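Local atomic coordinates of heroin esterase (Rhodococcus sp., PDB entry 1LZL), a protein that probably hydrolyses the acetyl ester groups of heroin as a bacterial acetyl esterase of the alpha/beta hydrolase fold. Residues A[189-201]-A[209-222]. Numbering follows the deposited sequence.
Sequences PELDDRLETVSMT and WHRPNAILSWKYYL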
loop_
_atom_site.group_PDB
_atom_site.type_symbol
_atom_site.label_atom_id
_atom_site.label_comp_id
_atom_site.label_asym_id
_atom_site.label_seq_id
_atom_site.Cartn_x
_atom_site.Cartn_y
_atom_site.Cartn_z
ATOM N N PRO A 189 -1.672 -5.862 -2.775
ATOM C CA PRO A 189 -0.554 -5.918 -1.828
ATOM C C PRO A 189 0.546 -6.907 -2.171
ATOM O O PRO A 189 0.253 -7.976 -2.739
ATOM C CB PRO A 189 -1.257 -6.384 -0.515
ATOM C CG PRO A 189 -2.452 -7.166 -0.996
ATOM C CD PRO A 189 -2.942 -6.383 -2.207
ATOM N N GLU A 190 1.791 -6.623 -1.786
ATOM C CA GLU A 190 2.981 -7.458 -1.914
ATOM C C GLU A 190 3.239 -8.070 -0.544
ATOM O O GLU A 190 3.710 -7.384 0.378
ATOM C CB GLU A 190 4.142 -6.597 -2.393
ATOM C CG GLU A 190 5.448 -7.358 -2.588
ATOM C CD GLU A 190 6.563 -6.482 -3.115
ATOM O OE1 GLU A 190 6.397 -5.266 -3.272
ATOM O OE2 GLU A 190 7.641 -7.084 -3.366
ATOM N N LEU A 191 2.903 -9.374 -0.406
ATOM C CA LEU A 191 2.746 -9.994 0.925
ATOM C C LEU A 191 3.659 -11.189 1.198
ATOM O O LEU A 191 3.891 -11.543 2.339
ATOM C CB LEU A 191 1.300 -10.473 1.106
ATOM C CG LEU A 191 0.210 -9.393 1.103
ATOM C CD1 LEU A 191 -1.159 -10.035 0.902
ATOM C CD2 LEU A 191 0.269 -8.564 2.372
ATOM N N ASP A 192 4.137 -11.841 0.119
ATOM C CA ASP A 192 4.791 -13.152 0.306
ATOM C C ASP A 192 6.102 -13.225 -0.448
ATOM O O ASP A 192 6.084 -13.108 -1.675
ATOM C CB ASP A 192 3.801 -14.215 -0.224
ATOM C CG ASP A 192 4.177 -15.632 0.174
ATOM O OD1 ASP A 192 5.368 -15.803 0.548
ATOM O OD2 ASP A 192 3.345 -16.555 0.109
ATOM N N ASP A 193 7.221 -13.383 0.260
ATOM C CA ASP A 193 8.531 -13.379 -0.400
ATOM C C ASP A 193 8.798 -14.698 -1.108
ATOM O O ASP A 193 9.788 -14.764 -1.835
ATOM C CB ASP A 193 9.646 -13.130 0.624
ATOM C CG ASP A 193 9.633 -14.209 1.685
ATOM O OD1 ASP A 193 8.642 -14.384 2.410
ATOM O OD2 ASP A 193 10.669 -14.907 1.757
ATOM N N ARG A 194 7.975 -15.702 -0.880
ATOM C CA ARG A 194 8.358 -17.057 -1.341
ATOM C C ARG A 194 8.118 -17.220 -2.818
ATOM O O ARG A 194 8.721 -18.153 -3.412
ATOM C CB ARG A 194 7.581 -18.091 -0.533
ATOM C CG ARG A 194 8.042 -18.102 0.900
ATOM C CD ARG A 194 7.117 -18.820 1.831
ATOM N NE ARG A 194 5.777 -18.241 1.885
ATOM C CZ ARG A 194 4.797 -18.654 2.668
ATOM N NH1 ARG A 194 4.939 -19.663 3.522
ATOM N NH2 ARG A 194 3.630 -18.019 2.604
ATOM N N LEU A 195 7.306 -16.438 -3.487
ATOM C CA LEU A 195 7.172 -16.485 -4.962
ATOM C C LEU A 195 6.750 -17.864 -5.468
ATOM O O LEU A 195 7.226 -18.298 -6.522
ATOM C CB LEU A 195 8.442 -15.948 -5.664
ATOM C CG LEU A 195 9.056 -14.679 -5.043
ATOM C CD1 LEU A 195 10.222 -14.145 -5.890
ATOM C CD2 LEU A 195 8.016 -13.590 -4.849
ATOM N N GLU A 196 5.859 -18.506 -4.699
ATOM C CA GLU A 196 5.472 -19.894 -5.056
ATOM C C GLU A 196 4.061 -20.053 -5.546
ATOM O O GLU A 196 3.661 -21.154 -5.956
ATOM C CB GLU A 196 5.674 -20.811 -3.841
ATOM C CG GLU A 196 4.863 -20.532 -2.567
ATOM C CD GLU A 196 5.417 -21.228 -1.337
ATOM O OE1 GLU A 196 6.475 -21.917 -1.403
ATOM O OE2 GLU A 196 4.814 -21.124 -0.239
ATOM N N THR A 197 3.277 -18.980 -5.546
ATOM C CA THR A 197 1.945 -19.072 -6.133
ATOM C C THR A 197 2.014 -19.249 -7.642
ATOM O O THR A 197 2.986 -18.889 -8.319
ATOM C CB THR A 197 1.148 -17.786 -5.797
ATOM O OG1 THR A 197 1.888 -16.687 -6.343
ATOM C CG2 THR A 197 0.956 -17.620 -4.307
ATOM N N VAL A 198 0.897 -19.745 -8.203
ATOM C CA VAL A 198 0.852 -19.848 -9.680
ATOM C C VAL A 198 1.040 -18.503 -10.344
ATOM O O VAL A 198 1.806 -18.409 -11.349
ATOM C CB VAL A 198 -0.483 -20.455 -10.147
ATOM C CG1 VAL A 198 -0.598 -20.437 -11.668
ATOM C CG2 VAL A 198 -0.581 -21.874 -9.606
ATOM N N SER A 199 0.401 -17.419 -9.887
ATOM C CA SER A 199 0.618 -16.158 -10.611
ATOM C C SER A 199 2.094 -15.739 -10.558
ATOM O O SER A 199 2.557 -15.104 -11.500
ATOM C CB SER A 199 -0.337 -15.089 -10.108
ATOM O OG SER A 199 -0.222 -14.847 -8.692
ATOM N N MET A 200 2.718 -16.079 -9.424
ATOM C CA MET A 200 4.126 -15.649 -9.286
ATOM C C MET A 200 5.029 -16.527 -10.140
ATOM O O MET A 200 6.092 -16.020 -10.594
ATOM C CB MET A 200 4.528 -15.685 -7.839
ATOM C CG MET A 200 5.377 -14.669 -7.178
ATOM S SD MET A 200 5.836 -13.185 -8.025
ATOM C CE MET A 200 5.069 -11.950 -6.968
ATOM N N THR A 201 4.680 -17.792 -10.365
ATOM C CA THR A 201 5.526 -18.597 -11.266
ATOM C C THR A 201 5.223 -18.307 -12.742
ATOM O O THR A 201 6.167 -18.504 -13.533
ATOM C CB THR A 201 5.365 -20.114 -11.052
ATOM O OG1 THR A 201 4.017 -20.531 -11.339
ATOM C CG2 THR A 201 5.691 -20.527 -9.608
ATOM N N TRP A 209 4.803 -5.145 -13.111
ATOM C CA TRP A 209 5.331 -6.077 -12.122
ATOM C C TRP A 209 5.317 -7.466 -12.743
ATOM O O TRP A 209 4.411 -7.760 -13.526
ATOM C CB TRP A 209 4.530 -6.089 -10.830
ATOM C CG TRP A 209 5.334 -6.458 -9.593
ATOM C CD1 TRP A 209 5.180 -7.500 -8.744
ATOM C CD2 TRP A 209 6.463 -5.701 -9.090
ATOM N NE1 TRP A 209 6.123 -7.472 -7.728
ATOM C CE2 TRP A 209 6.905 -6.376 -7.945
ATOM C CE3 TRP A 209 7.073 -4.533 -9.564
ATOM C CZ2 TRP A 209 8.004 -5.902 -7.192
ATOM C CZ3 TRP A 209 8.173 -4.072 -8.808
ATOM C CH2 TRP A 209 8.613 -4.747 -7.668
ATOM N N HIS A 210 6.273 -8.254 -12.306
ATOM C CA HIS A 210 6.553 -9.552 -12.922
ATOM C C HIS A 210 7.513 -10.265 -12.006
ATOM O O HIS A 210 8.112 -9.659 -11.078
ATOM C CB HIS A 210 7.065 -9.398 -14.353
ATOM C CG HIS A 210 8.190 -8.412 -14.518
ATOM N ND1 HIS A 210 8.096 -7.312 -15.347
ATOM C CD2 HIS A 210 9.414 -8.374 -13.917
ATOM C CE1 HIS A 210 9.239 -6.644 -15.252
ATOM N NE2 HIS A 210 10.031 -7.281 -14.408
ATOM N N ARG A 211 7.713 -11.554 -12.272
ATOM C CA ARG A 211 8.541 -12.347 -11.387
ATOM C C ARG A 211 9.975 -11.787 -11.275
ATOM O O ARG A 211 10.491 -11.711 -10.145
ATOM C CB ARG A 211 8.516 -13.785 -11.871
ATOM C CG ARG A 211 9.232 -14.705 -10.867
ATOM C CD ARG A 211 9.252 -16.124 -11.448
ATOM N NE ARG A 211 10.033 -16.950 -10.522
ATOM C CZ ARG A 211 9.505 -17.486 -9.433
ATOM N NH1 ARG A 211 8.226 -17.327 -9.103
ATOM N NH2 ARG A 211 10.244 -18.221 -8.610
ATOM N N PRO A 212 10.661 -11.382 -12.316
ATOM C CA PRO A 212 11.982 -10.769 -12.128
ATOM C C PRO A 212 11.971 -9.578 -11.188
ATOM O O PRO A 212 12.877 -9.501 -10.314
ATOM C CB PRO A 212 12.396 -10.362 -13.562
ATOM C CG PRO A 212 11.719 -11.404 -14.389
ATOM C CD PRO A 212 10.345 -11.537 -13.767
ATOM N N ASN A 213 11.021 -8.658 -11.317
ATOM C CA ASN A 213 10.976 -7.559 -10.337
ATOM C C ASN A 213 10.681 -8.050 -8.932
ATOM O O ASN A 213 11.218 -7.481 -7.957
ATOM C CB ASN A 213 9.955 -6.485 -10.752
ATOM C CG ASN A 213 10.492 -5.452 -11.702
ATOM O OD1 ASN A 213 11.730 -5.451 -11.971
ATOM N ND2 ASN A 213 9.668 -4.542 -12.199
ATOM N N ALA A 214 9.804 -9.054 -8.782
ATOM C CA ALA A 214 9.462 -9.583 -7.461
ATOM C C ALA A 214 10.682 -10.103 -6.726
ATOM O O ALA A 214 10.928 -9.813 -5.547
ATOM C CB ALA A 214 8.377 -10.685 -7.576
ATOM N N ILE A 215 11.562 -10.859 -7.449
ATOM C CA ILE A 215 12.760 -11.390 -6.812
ATOM C C ILE A 215 13.646 -10.262 -6.290
ATOM O O ILE A 215 14.135 -10.297 -5.175
ATOM C CB ILE A 215 13.549 -12.267 -7.823
ATOM C CG1 ILE A 215 12.759 -13.541 -8.180
ATOM C CG2 ILE A 215 14.957 -12.534 -7.325
ATOM C CD1 ILE A 215 13.250 -14.241 -9.460
ATOM N N LEU A 216 13.875 -9.271 -7.136
ATOM C CA LEU A 216 14.757 -8.150 -6.807
ATOM C C LEU A 216 14.141 -7.342 -5.671
ATOM O O LEU A 216 14.876 -6.878 -4.755
ATOM C CB LEU A 216 14.999 -7.236 -8.014
ATOM C CG LEU A 216 16.090 -7.714 -9.009
ATOM C CD1 LEU A 216 16.257 -9.210 -8.940
ATOM C CD2 LEU A 216 15.763 -7.158 -10.368
ATOM N N SER A 217 12.835 -7.189 -5.653
ATOM C CA SER A 217 12.176 -6.355 -4.617
ATOM C C SER A 217 12.371 -6.967 -3.257
ATOM O O SER A 217 12.771 -6.289 -2.303
ATOM C CB SER A 217 10.700 -6.270 -4.973
ATOM O OG SER A 217 9.856 -5.737 -3.948
ATOM N N TRP A 218 12.124 -8.276 -3.118
ATOM C CA TRP A 218 12.314 -8.861 -1.787
ATOM C C TRP A 218 13.775 -8.909 -1.376
ATOM O O TRP A 218 14.109 -8.794 -0.208
ATOM C CB TRP A 218 11.685 -10.255 -1.746
ATOM C CG TRP A 218 10.167 -10.155 -1.677
ATOM C CD1 TRP A 218 9.259 -10.351 -2.712
ATOM C CD2 TRP A 218 9.418 -9.844 -0.507
ATOM N NE1 TRP A 218 7.957 -10.175 -2.237
ATOM C CE2 TRP A 218 8.053 -9.857 -0.889
ATOM C CE3 TRP A 218 9.741 -9.534 0.819
ATOM C CZ2 TRP A 218 7.029 -9.590 0.007
ATOM C CZ3 TRP A 218 8.717 -9.270 1.735
ATOM C CH2 TRP A 218 7.366 -9.302 1.324
ATOM N N LYS A 219 14.671 -9.120 -2.347
ATOM C CA LYS A 219 16.114 -9.106 -2.032
ATOM C C LYS A 219 16.544 -7.733 -1.540
ATOM O O LYS A 219 17.254 -7.633 -0.532
ATOM C CB LYS A 219 16.901 -9.561 -3.263
ATOM C CG LYS A 219 18.415 -9.643 -3.064
ATOM C CD LYS A 219 18.661 -10.503 -1.828
ATOM C CE LYS A 219 20.119 -10.811 -1.528
ATOM N NZ LYS A 219 20.197 -11.855 -0.477
ATOM N N TYR A 220 16.143 -6.647 -2.193
ATOM C CA TYR A 220 16.466 -5.305 -1.707
ATOM C C TYR A 220 15.929 -5.091 -0.297
ATOM O O TYR A 220 16.644 -4.526 0.544
ATOM C CB TYR A 220 15.849 -4.244 -2.619
ATOM C CG TYR A 220 16.477 -4.175 -3.988
ATOM C CD1 TYR A 220 17.831 -4.436 -4.169
ATOM C CD2 TYR A 220 15.710 -3.817 -5.069
ATOM C CE1 TYR A 220 18.343 -4.342 -5.471
ATOM C CE2 TYR A 220 16.205 -3.724 -6.370
ATOM C CZ TYR A 220 17.540 -3.990 -6.536
ATOM O OH TYR A 220 18.060 -3.911 -7.809
ATOM N N TYR A 221 14.686 -5.509 -0.062
ATOM C CA TYR A 221 14.052 -5.224 1.240
ATOM C C TYR A 221 14.632 -6.031 2.394
ATOM O O TYR A 221 14.874 -5.517 3.487
ATOM C CB TYR A 221 12.564 -5.591 1.071
ATOM C CG TYR A 221 11.655 -5.260 2.236
ATOM C CD1 TYR A 221 11.796 -4.100 2.994
ATOM C CD2 TYR A 221 10.618 -6.124 2.545
ATOM C CE1 TYR A 221 10.924 -3.844 4.047
ATOM C CE2 TYR A 221 9.731 -5.887 3.582
ATOM C CZ TYR A 221 9.910 -4.718 4.332
ATOM O OH TYR A 221 9.030 -4.432 5.380
ATOM N N LEU A 222 14.846 -7.335 2.180
ATOM C CA LEU A 222 15.263 -8.192 3.287
ATOM C C LEU A 222 16.788 -8.210 3.466
ATOM O O LEU A 222 17.224 -8.551 4.585
ATOM C CB LEU A 222 14.727 -9.604 3.043
ATOM C CG LEU A 222 13.158 -9.610 2.974
ATOM C CD1 LEU A 222 12.660 -11.032 2.803
ATOM C CD2 LEU A 222 12.533 -8.955 4.200
HETATM O O HOH W 1 6.787 -9.073 -5.338
HETATM O O HOH W 2 5.452 -10.949 -3.577
HETATM O O HOH W 3 10.216 -19.234 -5.796
#
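Arg-211 NH1 is gripped by two backbone carbonyls, Leu-195 O at 2.9 Å and Met-200 O also at 2.9 Å, both close to the guanidinium plane. This ties helix 211-222 of the alpha/beta hydrolase fold to the loop that follows strand 183-187 and to the short helix beyond it. The arginine chain is extended as far as NE, with CG anti to its own backbone nitrogen (chi1 -173°), and its aliphatic part passes along Met-200 O. The bond to Leu-195 O is nearly straight (171°), whereas NH1 stands above the carbonyl plane of Met-200. One turn further along the helix, Ala-214 CB fits against the bent end of Met-200, 3.6 Å from Met-200 SD.

Farther along the helix, the indole of Trp-218 is sandwiched. Asp-193 CA sits over the centre of its five-membered ring in a CH-pi contact, while Glu-190 OE2 lies over the opposite face toward the rim, its carboxylate almost perpendicular to the indole. Glu-190 OE2 is 2.7 Å from Ser-217 OG, whose one proton is also within reach of Gly-89 O, and a water donates to Glu-190 OE2 and accepts from Trp-209 NE1. Glu-190 also touches Ala-161, and its backbone bonds to Ser-160, the likely nucleophile, so this end of the contact borders the probable active site. At the indole edge, a second water lies in the ring plane, accepting from Trp-218 NE1 at 2.9 Å and donating to Asp-192 O.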